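Local coordinates for R-imine reductase (Streptomyces kanamyceticus, PDB 3ZGY), which catalyses the NADPH-dependent, R-selective reduction of an imine substrate, at residues D[91-96]-D[121-126]; D[253-258]-D[294-299]. All coordinates share one frame; numbering follows the deposited sequence.

In the fold
Both contacts are partly buried; contact 1 centres on one aromatic side chain, contact 2 on a pair of rings. They belong to different parts of the chain, with centres 48 Å apart and nearest atoms about 30 Å apart. Contact 1 (91-96 with 121-126) lies in the Rossmann-type nucleotide-binding part and joins two helices that flank the parallel strands. Contact 2 (253-258 with 294-299) lies in the helical C-terminal part, where a helix meets a loop that ends in a 3-10 turn. They share no element. Their chemistry differs too: in contact 1 leucine and aspartate meet an indole within one subunit, whereas in contact 2 histidine and tyrosine rings meet beside a tryptophan of the second subunit.

Contact 1 (D[91-96]-D[121-126]); sequences ALLDPL and AAWADG
L93, on helix 86-93, meets the six-membered ring of W123 at its far end: CB of L93 lies 3.6 Å from CH2 of W123. L93 CD1 adds a second touch to W123 CH2, at 4.0 Å, and the side chains cross at about a right angle. Next along the chain, D94 OD1 stands 3.2 Å above the plane of the W123 indole, displaced toward its rim. OD1 of D94 is 3.4 Å from W123 NE1, but the angle is too poor for a hydrogen bond; carboxylate and ring planes are 53° apart. The carboxylate is bound instead by R120, in a salt bridge to OD1, and by H90, hydrogen-bonded to OD2. A type I turn from L93 to L96 is closed by the hydrogen bond from L96 N to L93 O (3.1 Å). On the other side of the contact, W123 has CG anti to its backbone N (chi1 171°), which sends the indole across from helix 114-126; R120 also makes a cation-pi contact with it. L93 and W123 both touch L106 of strand 105-108, so the two helices pack together against this strand of the Rossmann-type sheet.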
loop_
_atom_site.group_PDB
_atom_site.type_symbol
_atom_site.label_atom_id
_atom_site.label_comp_id
_atom_site.label_asym_id
_atom_site.label_seq_id
_atom_site.Cartn_x
_atom_site.Cartn_y
_atom_site.Cartn_z
ATOM N N ALA D 91 -2.899 21.074 27.549
ATOM C CA ALA D 91 -3.103 22.503 27.838
ATOM C C ALA D 91 -4.565 22.844 28.197
ATOM O O ALA D 91 -4.819 23.710 29.028
ATOM C CB ALA D 91 -2.594 23.339 26.675
ATOM N N LEU D 92 -5.515 22.125 27.607
ATOM C CA LEU D 92 -6.904 22.425 27.857
ATOM C C LEU D 92 -7.436 21.700 29.040
ATOM O O LEU D 92 -8.288 22.237 29.728
ATOM C CB LEU D 92 -7.746 22.048 26.650
ATOM C CG LEU D 92 -7.398 22.801 25.373
ATOM C CD1 LEU D 92 -8.319 22.336 24.269
ATOM C CD2 LEU D 92 -7.536 24.292 25.608
ATOM N N LEU D 93 -6.990 20.468 29.263
ATOM C CA LEU D 93 -7.604 19.630 30.279
ATOM C C LEU D 93 -6.870 19.630 31.658
ATOM O O LEU D 93 -7.513 19.538 32.679
ATOM C CB LEU D 93 -7.701 18.214 29.774
ATOM C CG LEU D 93 -8.574 17.998 28.545
ATOM C CD1 LEU D 93 -8.768 16.508 28.301
ATOM C CD2 LEU D 93 -9.916 18.695 28.688
ATOM N N ASP D 94 -5.537 19.732 31.670
ATOM C CA ASP D 94 -4.800 19.632 32.923
ATOM C C ASP D 94 -5.251 20.695 33.922
ATOM O O ASP D 94 -5.419 20.399 35.093
ATOM C CB ASP D 94 -3.274 19.642 32.690
ATOM C CG ASP D 94 -2.739 18.338 32.023
ATOM O OD1 ASP D 94 -3.470 17.344 31.967
ATOM O OD2 ASP D 94 -1.558 18.284 31.592
ATOM N N PRO D 95 -5.485 21.934 33.478
ATOM C CA PRO D 95 -5.855 22.948 34.462
ATOM C C PRO D 95 -7.201 22.763 35.110
ATOM O O PRO D 95 -7.540 23.556 35.948
ATOM C CB PRO D 95 -5.884 24.233 33.648
ATOM C CG PRO D 95 -4.985 23.983 32.497
ATOM C CD PRO D 95 -5.164 22.533 32.175
ATOM N N LEU D 96 -7.986 21.761 34.731
ATOM C CA LEU D 96 -9.340 21.621 35.280
ATOM C C LEU D 96 -9.313 21.207 36.740
ATOM O O LEU D 96 -8.451 20.437 37.120
ATOM C CB LEU D 96 -10.127 20.573 34.492
ATOM C CG LEU D 96 -10.499 20.880 33.047
ATOM C CD1 LEU D 96 -11.239 19.694 32.475
ATOM C CD2 LEU D 96 -11.356 22.128 32.932
ATOM N N ALA D 121 -5.087 7.975 29.643
ATOM C CA ALA D 121 -5.859 6.982 30.372
ATOM C C ALA D 121 -5.521 6.966 31.857
ATOM O O ALA D 121 -6.430 7.057 32.684
ATOM C CB ALA D 121 -5.656 5.615 29.781
ATOM N N ALA D 122 -4.232 6.890 32.226
ATOM C CA ALA D 122 -3.886 6.993 33.653
ATOM C C ALA D 122 -4.394 8.307 34.304
ATOM O O ALA D 122 -4.971 8.331 35.391
ATOM C CB ALA D 122 -2.406 6.840 33.829
ATOM N N TRP D 123 -4.230 9.403 33.587
ATOM C CA TRP D 123 -4.627 10.715 34.083
ATOM C C TRP D 123 -6.115 10.812 34.275
ATOM O O TRP D 123 -6.589 11.217 35.323
ATOM C CB TRP D 123 -4.175 11.770 33.102
ATOM C CG TRP D 123 -4.665 13.075 33.349
ATOM C CD1 TRP D 123 -4.105 13.969 34.095
ATOM C CD2 TRP D 123 -5.828 13.686 32.773
ATOM N NE1 TRP D 123 -4.841 15.106 34.103
ATOM C CE2 TRP D 123 -5.921 14.957 33.307
ATOM C CE3 TRP D 123 -6.784 13.271 31.848
ATOM C CZ2 TRP D 123 -6.894 15.852 32.945
ATOM C CZ3 TRP D 123 -7.782 14.141 31.519
ATOM C CH2 TRP D 123 -7.835 15.421 32.068
ATOM N N ALA D 124 -6.841 10.384 33.275
ATOM C CA ALA D 124 -8.275 10.380 33.357
ATOM C C ALA D 124 -8.760 9.504 34.520
ATOM O O ALA D 124 -9.634 9.903 35.301
ATOM C CB ALA D 124 -8.855 9.898 32.073
ATOM N N ASP D 125 -8.172 8.332 34.677
ATOM C CA ASP D 125 -8.562 7.546 35.798
ATOM C C ASP D 125 -8.328 8.269 37.150
ATOM O O ASP D 125 -9.146 8.217 38.038
ATOM C CB ASP D 125 -7.824 6.244 35.794
ATOM C CG ASP D 125 -8.320 5.362 36.858
ATOM O OD1 ASP D 125 -9.405 4.786 36.665
ATOM O OD2 ASP D 125 -7.665 5.306 37.924
ATOM N N GLY D 126 -7.178 8.892 37.321
ATOM C CA GLY D 126 -6.925 9.637 38.530
ATOM C C GLY D 126 -7.921 10.785 38.744
ATOM O O GLY D 126 -8.049 11.235 39.860
#

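Contact 2 (D[253-258]-D[294-299]); sequences DTHLAT and SGYPAL
An oblique pairing of two aromatic rings, H255 with Y296, joins the first turns of helix 252-269 to the 3-10 segment 296-299 in the helical C-terminal part of the chain. The ring centroids are 5.2 Å apart and the planes meet at 46°, which fits neither a parallel stack nor an edge-to-face pair. CD2 of Y296 comes over one face of the imidazole, 3.6 Å above its plane and displaced toward the rim. The closest atoms are H255 CE1 and Y296 CD2, at 3.7 Å; H255 ND1 follows at 3.8 Å from Y296 CD2. A chi1 of -162°, with CG turned beside the carbonyl carbon, swings the Y296 phenol toward the imidazole, and the two side chains cross at about a right angle. No hydrogen bond links the segments. Instead, H255 ND1 is hydrogen-bonded to NE1 of W195, and Y296 OH to OD1 of N199, both of the second subunit. The W195 ring of that subunit also meets both rings, while H255 NE2 has a weak hydrogen bond to the carbonyl O of A250. Replacing H255 by an alanine removes the imidazole, which would probably leave W195 NE1 of the second subunit without this acceptor and open a gap beside Y296 CD2. Y296 also touches M259 further along helix 252-269, and L299 packs on I252 of that helix and A286 of helix 274-291, so the 3-10 segment lies against both helices.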
loop_
_atom_site.group_PDB
_atom_site.type_symbol
_atom_site.label_atom_id
_atom_site.label_comp_id
_atom_site.label_asym_id
_atom_site.label_seq_id
_atom_site.Cartn_x
_atom_site.Cartn_y
_atom_site.Cartn_z
ATOM N N ASP D 253 14.951 -16.078 -1.369
ATOM C CA ASP D 253 16.070 -16.187 -2.325
ATOM C C ASP D 253 15.609 -15.777 -3.736
ATOM O O ASP D 253 16.216 -14.891 -4.335
ATOM C CB ASP D 253 16.622 -17.611 -2.367
ATOM C CG ASP D 253 17.476 -17.969 -1.147
ATOM O OD1 ASP D 253 18.231 -17.105 -0.639
ATOM O OD2 ASP D 253 17.396 -19.151 -0.711
ATOM N N THR D 254 14.506 -16.366 -4.204
ATOM C CA THR D 254 13.939 -16.070 -5.539
ATOM C C THR D 254 13.663 -14.574 -5.742
ATOM O O THR D 254 13.858 -14.030 -6.835
ATOM C CB THR D 254 12.523 -16.757 -5.824
ATOM O OG1 THR D 254 12.237 -17.746 -4.847
ATOM C CG2 THR D 254 12.435 -17.412 -7.230
ATOM N N HIS D 255 13.156 -13.912 -4.710
ATOM C CA HIS D 255 12.856 -12.471 -4.795
ATOM C C HIS D 255 14.098 -11.679 -5.172
ATOM O O HIS D 255 14.046 -10.750 -5.963
ATOM C CB HIS D 255 12.267 -11.974 -3.452
ATOM C CG HIS D 255 10.847 -12.409 -3.210
ATOM N ND1 HIS D 255 9.785 -11.542 -3.287
ATOM C CD2 HIS D 255 10.316 -13.622 -2.923
ATOM C CE1 HIS D 255 8.660 -12.189 -3.034
ATOM N NE2 HIS D 255 8.954 -13.459 -2.814
ATOM N N LEU D 256 15.216 -12.092 -4.583
ATOM C CA LEU D 256 16.512 -11.370 -4.586
ATOM C C LEU D 256 17.070 -10.888 -5.898
ATOM O O LEU D 256 17.478 -9.735 -6.032
ATOM C CB LEU D 256 17.551 -12.326 -4.015
ATOM C CG LEU D 256 18.151 -12.126 -2.650
ATOM C CD1 LEU D 256 17.362 -11.183 -1.751
ATOM C CD2 LEU D 256 18.253 -13.525 -2.059
ATOM N N ALA D 257 17.140 -11.800 -6.855
ATOM C CA ALA D 257 17.586 -11.453 -8.194
ATOM C C ALA D 257 16.716 -10.341 -8.792
ATOM O O ALA D 257 17.228 -9.363 -9.353
ATOM C CB ALA D 257 17.514 -12.664 -9.080
ATOM N N THR D 258 15.405 -10.484 -8.633
ATOM C CA THR D 258 14.472 -9.483 -9.122
ATOM C C THR D 258 14.606 -8.147 -8.434
ATOM O O THR D 258 14.526 -7.115 -9.098
ATOM C CB THR D 258 13.062 -9.927 -8.912
ATOM O OG1 THR D 258 12.977 -11.322 -9.210
ATOM C CG2 THR D 258 12.200 -9.193 -9.814
ATOM N N SER D 294 12.788 -19.370 3.296
ATOM C CA SER D 294 11.412 -19.152 3.752
ATOM C C SER D 294 10.617 -18.215 2.842
ATOM O O SER D 294 11.179 -17.459 2.035
ATOM C CB SER D 294 11.400 -18.567 5.158
ATOM O OG SER D 294 12.431 -19.102 5.954
ATOM N N GLY D 295 9.301 -18.251 3.001
ATOM C CA GLY D 295 8.414 -17.262 2.370
ATOM C C GLY D 295 8.664 -15.820 2.835
ATOM O O GLY D 295 9.313 -15.590 3.863
ATOM N N TYR D 296 8.130 -14.850 2.087
ATOM C CA TYR D 296 8.388 -13.416 2.334
ATOM C C TYR D 296 8.025 -13.034 3.776
ATOM O O TYR D 296 8.733 -12.271 4.407
ATOM C CB TYR D 296 7.656 -12.518 1.301
ATOM C CG TYR D 296 8.211 -11.107 1.233
ATOM C CD1 TYR D 296 7.730 -10.106 2.062
ATOM C CD2 TYR D 296 9.227 -10.772 0.359
ATOM C CE1 TYR D 296 8.245 -8.805 2.006
ATOM C CE2 TYR D 296 9.746 -9.465 0.310
ATOM C CZ TYR D 296 9.253 -8.489 1.139
ATOM O OH TYR D 296 9.770 -7.216 1.108
ATOM N N PRO D 297 6.960 -13.633 4.336
ATOM C CA PRO D 297 6.565 -13.228 5.686
ATOM C C PRO D 297 7.594 -13.452 6.767
ATOM O O PRO D 297 7.466 -12.905 7.839
ATOM C CB PRO D 297 5.317 -14.064 5.952
ATOM C CG PRO D 297 4.740 -14.290 4.597
ATOM C CD PRO D 297 5.927 -14.480 3.706
ATOM N N ALA D 298 8.613 -14.247 6.508
ATOM C CA ALA D 298 9.697 -14.382 7.472
ATOM C C ALA D 298 10.414 -13.080 7.700
ATOM O O ALA D 298 11.198 -12.957 8.631
ATOM C CB ALA D 298 10.682 -15.407 6.988
ATOM N N LEU D 299 10.177 -12.106 6.843
ATOM C CA LEU D 299 10.769 -10.812 7.040
ATOM C C LEU D 299 10.168 -10.056 8.239
ATOM O O LEU D 299 10.694 -9.011 8.624
ATOM C CB LEU D 299 10.636 -9.958 5.787
ATOM C CG LEU D 299 11.933 -9.707 5.035
ATOM C CD1 LEU D 299 12.372 -10.970 4.325
ATOM C CD2 LEU D 299 11.716 -8.615 4.022
#